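Local coordinates for protein eEF1A lysine and N-terminal methyltransferase (Homo sapiens, PDB 5WCJ) that methylates the translation elongation factor eEF1A at its N-terminal glycine and at one lysine, this chain being the C-terminal domain that acts on the N terminus, at residues Asp103-Leu108 / Lys151-Pro156; Ala177-Val182 / Leu199-His204. All coordinates share one frame; numbering follows the deposited sequence.

Interaction 1 (Asp103-Leu108 / Lys151-Pro156)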
loop_
_atom_site.group_PDB
_atom_site.type_symbol
_atom_site.label_atom_id
_atom_site.label_comp_id
_atom_site.label_asym_id
_atom_site.label_seq_id
_atom_site.Cartn_x
_atom_site.Cartn_y
_atom_site.Cartn_z
ATOM N N ASP A 103 9.026 1.328 -13.510
ATOM C CA ASP A 103 9.721 2.538 -13.982
ATOM C C ASP A 103 9.651 3.644 -12.955
ATOM O O ASP A 103 10.648 4.286 -12.657
ATOM C CB ASP A 103 9.113 3.048 -15.300
ATOM C CG ASP A 103 9.221 2.056 -16.438
ATOM O OD1 ASP A 103 10.222 1.304 -16.506
ATOM O OD2 ASP A 103 8.295 2.034 -17.301
ATOM N N TYR A 104 8.464 3.837 -12.354
ATOM C CA TYR A 104 8.271 4.900 -11.403
ATOM C C TYR A 104 9.114 4.724 -10.153
ATOM O O TYR A 104 9.768 5.668 -9.696
ATOM C CB TYR A 104 6.775 4.978 -11.007
ATOM C CG TYR A 104 6.446 6.230 -10.254
ATOM C CD1 TYR A 104 6.201 7.417 -10.949
ATOM C CD2 TYR A 104 6.383 6.247 -8.871
ATOM C CE1 TYR A 104 5.913 8.580 -10.282
ATOM C CE2 TYR A 104 6.088 7.428 -8.185
ATOM C CZ TYR A 104 5.849 8.577 -8.916
ATOM O OH TYR A 104 5.546 9.753 -8.309
ATOM N N ILE A 105 9.113 3.517 -9.586
ATOM C CA ILE A 105 9.925 3.277 -8.382
ATOM C C ILE A 105 11.445 3.366 -8.714
ATOM O O ILE A 105 12.211 3.907 -7.919
ATOM C CB ILE A 105 9.535 1.944 -7.730
ATOM C CG1 ILE A 105 8.164 2.130 -7.051
ATOM C CG2 ILE A 105 10.578 1.454 -6.743
ATOM C CD1 ILE A 105 7.507 0.838 -6.611
ATOM N N ALA A 106 11.842 2.857 -9.865
ATOM C CA ALA A 106 13.264 2.966 -10.304
ATOM C C ALA A 106 13.694 4.438 -10.359
ATOM O O ALA A 106 14.725 4.778 -9.784
ATOM C CB ALA A 106 13.504 2.246 -11.623
ATOM N N SER A 107 12.855 5.314 -10.907
ATOM C CA SER A 107 13.156 6.771 -10.951
ATOM C C SER A 107 13.230 7.386 -9.582
ATOM O O SER A 107 14.171 8.121 -9.293
ATOM C CB SER A 107 12.127 7.550 -11.772
ATOM O OG SER A 107 12.125 7.069 -13.097
ATOM N N LEU A 108 12.255 7.074 -8.719
ATOM C CA LEU A 108 12.265 7.589 -7.358
ATOM C C LEU A 108 13.488 7.150 -6.580
ATOM O O LEU A 108 14.065 7.951 -5.863
ATOM C CB LEU A 108 11.036 7.133 -6.563
ATOM C CG LEU A 108 9.660 7.648 -6.966
ATOM C CD1 LEU A 108 8.631 7.076 -5.984
ATOM C CD2 LEU A 108 9.645 9.171 -7.024
ATOM N N LYS A 151 13.072 -1.063 -0.961
ATOM C CA LYS A 151 13.641 -0.840 0.358
ATOM C C LYS A 151 14.245 0.549 0.482
ATOM O O LYS A 151 14.124 1.184 1.530
ATOM C CB LYS A 151 14.695 -1.918 0.655
ATOM C CG LYS A 151 15.488 -1.700 1.947
ATOM C CD LYS A 151 16.590 -2.741 2.099
ATOM C CE LYS A 151 17.656 -2.256 3.074
ATOM N NZ LYS A 151 18.564 -3.371 3.479
ATOM N N SER A 152 14.889 1.026 -0.581
ATOM C CA SER A 152 15.579 2.317 -0.541
ATOM C C SER A 152 14.620 3.519 -0.401
ATOM O O SER A 152 15.058 4.582 0.033
ATOM C CB SER A 152 16.543 2.488 -1.742
ATOM O OG SER A 152 15.868 2.902 -2.917
ATOM N N ILE A 153 13.327 3.354 -0.735
ATOM C CA ILE A 153 12.351 4.417 -0.582
ATOM C C ILE A 153 11.359 4.207 0.541
ATOM O O ILE A 153 10.350 4.911 0.601
ATOM C CB ILE A 153 11.616 4.760 -1.901
ATOM C CG1 ILE A 153 10.885 3.550 -2.520
ATOM C CG2 ILE A 153 12.614 5.376 -2.885
ATOM C CD1 ILE A 153 9.836 3.956 -3.542
ATOM N N LEU A 154 11.647 3.266 1.429
ATOM C CA LEU A 154 10.781 2.991 2.561
ATOM C C LEU A 154 11.478 3.545 3.805
ATOM O O LEU A 154 12.679 3.414 3.955
ATOM C CB LEU A 154 10.537 1.481 2.696
ATOM C CG LEU A 154 9.504 1.004 3.723
ATOM C CD1 LEU A 154 8.070 1.300 3.306
ATOM C CD2 LEU A 154 9.655 -0.483 3.993
ATOM N N THR A 155 10.709 4.099 4.718
ATOM C CA THR A 155 11.274 4.476 6.029
ATOM C C THR A 155 11.745 3.211 6.780
ATOM O O THR A 155 11.221 2.108 6.552
ATOM C CB THR A 155 10.269 5.228 6.904
ATOM O OG1 THR A 155 9.154 4.377 7.171
ATOM C CG2 THR A 155 9.812 6.511 6.232
ATOM N N PRO A 156 12.761 3.345 7.651
ATOM C CA PRO A 156 13.277 2.167 8.340
ATOM C C PRO A 156 12.213 1.364 9.112
ATOM O O PRO A 156 12.296 0.152 9.149
ATOM C CB PRO A 156 14.325 2.762 9.317
ATOM C CG PRO A 156 14.782 4.013 8.659
ATOM C CD PRO A 156 13.630 4.532 7.841
#

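Interaction 2 (Ala177-Val182 / Leu199-His204)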
loop_
_atom_site.group_PDB
_atom_site.type_symbol
_atom_site.label_atom_id
_atom_site.label_comp_id
_atom_site.label_asym_id
_atom_site.label_seq_id
_atom_site.Cartn_x
_atom_site.Cartn_y
_atom_site.Cartn_z
ATOM N N ALA A 177 10.927 -16.423 -0.369
ATOM C CA ALA A 177 12.341 -16.453 0.062
ATOM C C ALA A 177 13.068 -15.161 -0.315
ATOM O O ALA A 177 13.811 -14.589 0.492
ATOM C CB ALA A 177 13.069 -17.660 -0.516
ATOM N N GLY A 178 12.842 -14.701 -1.536
ATOM C CA GLY A 178 13.423 -13.437 -2.016
ATOM C C GLY A 178 12.929 -12.224 -1.248
ATOM O O GLY A 178 13.715 -11.320 -0.920
ATOM N N LEU A 179 11.628 -12.183 -0.954
ATOM C CA LEU A 179 11.088 -11.106 -0.140
ATOM C C LEU A 179 11.755 -11.064 1.240
ATOM O O LEU A 179 12.147 -9.994 1.711
ATOM C CB LEU A 179 9.584 -11.215 0.057
ATOM C CG LEU A 179 8.773 -10.647 -1.092
ATOM C CD1 LEU A 179 7.380 -11.237 -1.021
ATOM C CD2 LEU A 179 8.726 -9.129 -1.049
ATOM N N LYS A 180 11.841 -12.225 1.875
ATOM C CA LYS A 180 12.430 -12.346 3.211
ATOM C C LYS A 180 13.925 -11.974 3.222
ATOM O O LYS A 180 14.399 -11.390 4.195
ATOM C CB LYS A 180 12.199 -13.759 3.783
ATOM C CG LYS A 180 12.316 -13.825 5.300
ATOM C CD LYS A 180 11.957 -15.202 5.838
ATOM N N ALA A 181 14.638 -12.278 2.140
ATOM C CA ALA A 181 16.047 -11.861 1.983
ATOM C C ALA A 181 16.233 -10.343 2.096
ATOM O O ALA A 181 17.219 -9.881 2.640
ATOM C CB ALA A 181 16.601 -12.340 0.656
ATOM N N VAL A 182 15.279 -9.576 1.575
ATOM C CA VAL A 182 15.348 -8.116 1.607
ATOM C C VAL A 182 14.580 -7.530 2.787
ATOM O O VAL A 182 15.029 -6.526 3.341
ATOM C CB VAL A 182 14.836 -7.530 0.271
ATOM C CG1 VAL A 182 14.902 -5.996 0.269
ATOM C CG2 VAL A 182 15.630 -8.107 -0.898
ATOM N N LEU A 199 1.030 -10.030 2.114
ATOM C CA LEU A 199 2.283 -10.070 2.784
ATOM C C LEU A 199 2.581 -8.695 3.355
ATOM O O LEU A 199 2.436 -7.685 2.682
ATOM C CB LEU A 199 3.404 -10.457 1.836
ATOM C CG LEU A 199 3.137 -11.673 0.939
ATOM C CD1 LEU A 199 4.373 -11.945 0.095
ATOM C CD2 LEU A 199 2.776 -12.883 1.732
ATOM N N PHE A 200 3.038 -8.678 4.586
ATOM C CA PHE A 200 3.405 -7.439 5.278
ATOM C C PHE A 200 4.884 -7.563 5.601
ATOM O O PHE A 200 5.308 -8.471 6.366
ATOM C CB PHE A 200 2.626 -7.286 6.574
ATOM C CG PHE A 200 1.149 -7.449 6.436
ATOM C CD1 PHE A 200 0.339 -6.356 6.137
ATOM C CD2 PHE A 200 0.543 -8.700 6.644
ATOM C CE1 PHE A 200 -1.029 -6.508 6.020
ATOM C CE2 PHE A 200 -0.823 -8.851 6.527
ATOM C CZ PHE A 200 -1.615 -7.748 6.237
ATOM N N CYS A 201 5.694 -6.702 5.012
ATOM C CA CYS A 201 7.141 -6.864 5.034
ATOM C C CYS A 201 7.796 -5.676 5.713
ATOM O O CYS A 201 7.540 -4.502 5.382
ATOM C CB CYS A 201 7.708 -6.995 3.607
ATOM S SG CYS A 201 6.799 -8.191 2.595
ATOM N N GLN A 202 8.663 -5.981 6.658
ATOM C CA GLN A 202 9.391 -4.935 7.380
ATOM C C GLN A 202 10.881 -5.269 7.480
ATOM O O GLN A 202 11.322 -6.398 7.160
ATOM C CB GLN A 202 8.771 -4.759 8.750
ATOM C CG GLN A 202 7.373 -4.189 8.688
ATOM C CD GLN A 202 6.889 -3.722 10.028
ATOM O OE1 GLN A 202 6.578 -4.536 10.881
ATOM N NE2 GLN A 202 6.846 -2.408 10.232
ATOM N N LEU A 203 11.645 -4.284 7.927
ATOM C CA LEU A 203 13.098 -4.346 7.856
ATOM C C LEU A 203 13.814 -4.838 9.118
ATOM O O LEU A 203 14.928 -5.336 9.006
ATOM C CB LEU A 203 13.647 -2.984 7.437
ATOM C CG LEU A 203 13.266 -2.549 6.024
ATOM C CD1 LEU A 203 13.545 -1.063 5.819
ATOM C CD2 LEU A 203 13.994 -3.373 4.986
ATOM N N HIS A 204 13.195 -4.723 10.287
ATOM C CA HIS A 204 13.907 -4.964 11.565
ATOM C C HIS A 204 13.201 -5.965 12.484
ATOM O O HIS A 204 12.375 -5.569 13.317
ATOM C CB HIS A 204 14.128 -3.629 12.279
ATOM C CG HIS A 204 14.915 -2.661 11.466
ATOM N ND1 HIS A 204 14.404 -1.450 11.055
ATOM C CD2 HIS A 204 16.142 -2.761 10.907
ATOM C CE1 HIS A 204 15.302 -0.827 10.311
ATOM N NE2 HIS A 204 16.362 -1.602 10.201
#

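Interaction 1 (Asp103-Leu108 / Lys151-Pro156)
Ile153 reaches from the loop behind helix 144-152 to the side of helix 101-109, where its CD1 methyl meets Ile105 and Leu108, residues on neighbouring turns. Ile105 CG2 and Leu108 CD1 each lie 4.1 Å from Ile153 CD1, so one methyl fits between two branched side chains, and Ile153 crosses each of them at roughly a right angle. Its CG1 stands between the backbone N and the carbonyl carbon (chi1 58°), and the extended chi2 carries CD1 onward to the helix. The other branch, Ile153 CG2, lies over the end of the helical segment, 4.2 Å from Leu108 O. Branched aliphatic residues suit this dry place, since the contact has no hydrogen bond between the segments and rests on apolar packing.

The side of the helix turned from the contact is exposed, with Asp103, Ala106 and Ser107 on it. There Ser107 OG donates to Asp103 O at 3.2 Å, from above the carbonyl plane, while Ser107 N reaches the same oxygen from the opposite face; the hydroxyl is thus served within its own helix. Leu108, partly exposed, borders this wetter side.

Beneath the contact lies the central sheet: Ile105 and Ile153 both touch Leu47 of strand 44-49, Ile105 also packs on Phe123 and Ile153 on Ile121 of strand 118-123, and Phe146 of helix 144-152 touches Ile105.

Interaction 2 (Ala177-Val182 / Leu199-His204)
The last turns of helix 169-182 lie over strand 197-202 and the residues just after it, with the CA atoms of Leu179 and Cys201 7.8 Å apart and those of Val182 and Leu203 7.6 Å apart. No hydrogen bond joins the two segments; side chains fill the space between them. Leu179 points down at the strand and divides its two methyls between two residues. Its CD1 touches Leu199 CD1 as the leucines cross at about a right angle; the modelled 3.3 Å between these two methyls is too short to be trusted to the tenth and is no evidence of especially tight packing. Leu179 CD2 approaches Cys201 SG at 4.2 Å. Leu199 and Cys201, two positions apart on an extended strand, face the same way. The small thiol suits its place directly under Leu179, whereas Leu199 starts farther off and needs the longer side chain.

At the helix end the contact is different. Leu203 follows the strand, and its CB is not aimed at the helix, but CG is anti to the carbonyl carbon (chi1 -65°) and the branch turns back until CD2 rests 3.7 Å from Val182 O. Leu203 touches only this oxygen of Val182, whose side chain packs on Gln148 of helix 144-152. Gln202 leaves on the other side of the strand, where its NE2 is hydrogen-bonded to Gly158 O.

Leu179 also packs on Phe160 and Leu162 of strand 158-164, the antiparallel neighbour of strand 197-202. A helix laid on the final strands, 197-202 next to the edge strand 185-190, is characteristic of the Rossmann-like fold of class I methyltransferases, whose sheet ends in an antiparallel hairpin.

In the fold
Both interactions are buried contacts that seat a helix of the Rossmann-like domain without a hydrogen bond between segments. Ile105 and Ile153 form the inner part of interaction 1, and Leu179, Leu199 and Cys201 that of interaction 2; a partly exposed leucine, Leu108 or Leu203, marks the margin of each. Interaction 1 lies over the parallel strands, and the side chain of Ile105 is about 8 Å from the bound S-adenosyl-L-homocysteine. Interaction 2 covers the antiparallel end of the sheet and adds a thiol; a methyl lies against a helix carbonyl in both, more closely in interaction 2. Helix 144-152 serves both, and they meet where Leu203 packs on Lys151 and on the backbone oxygens of Thr155 and Pro156.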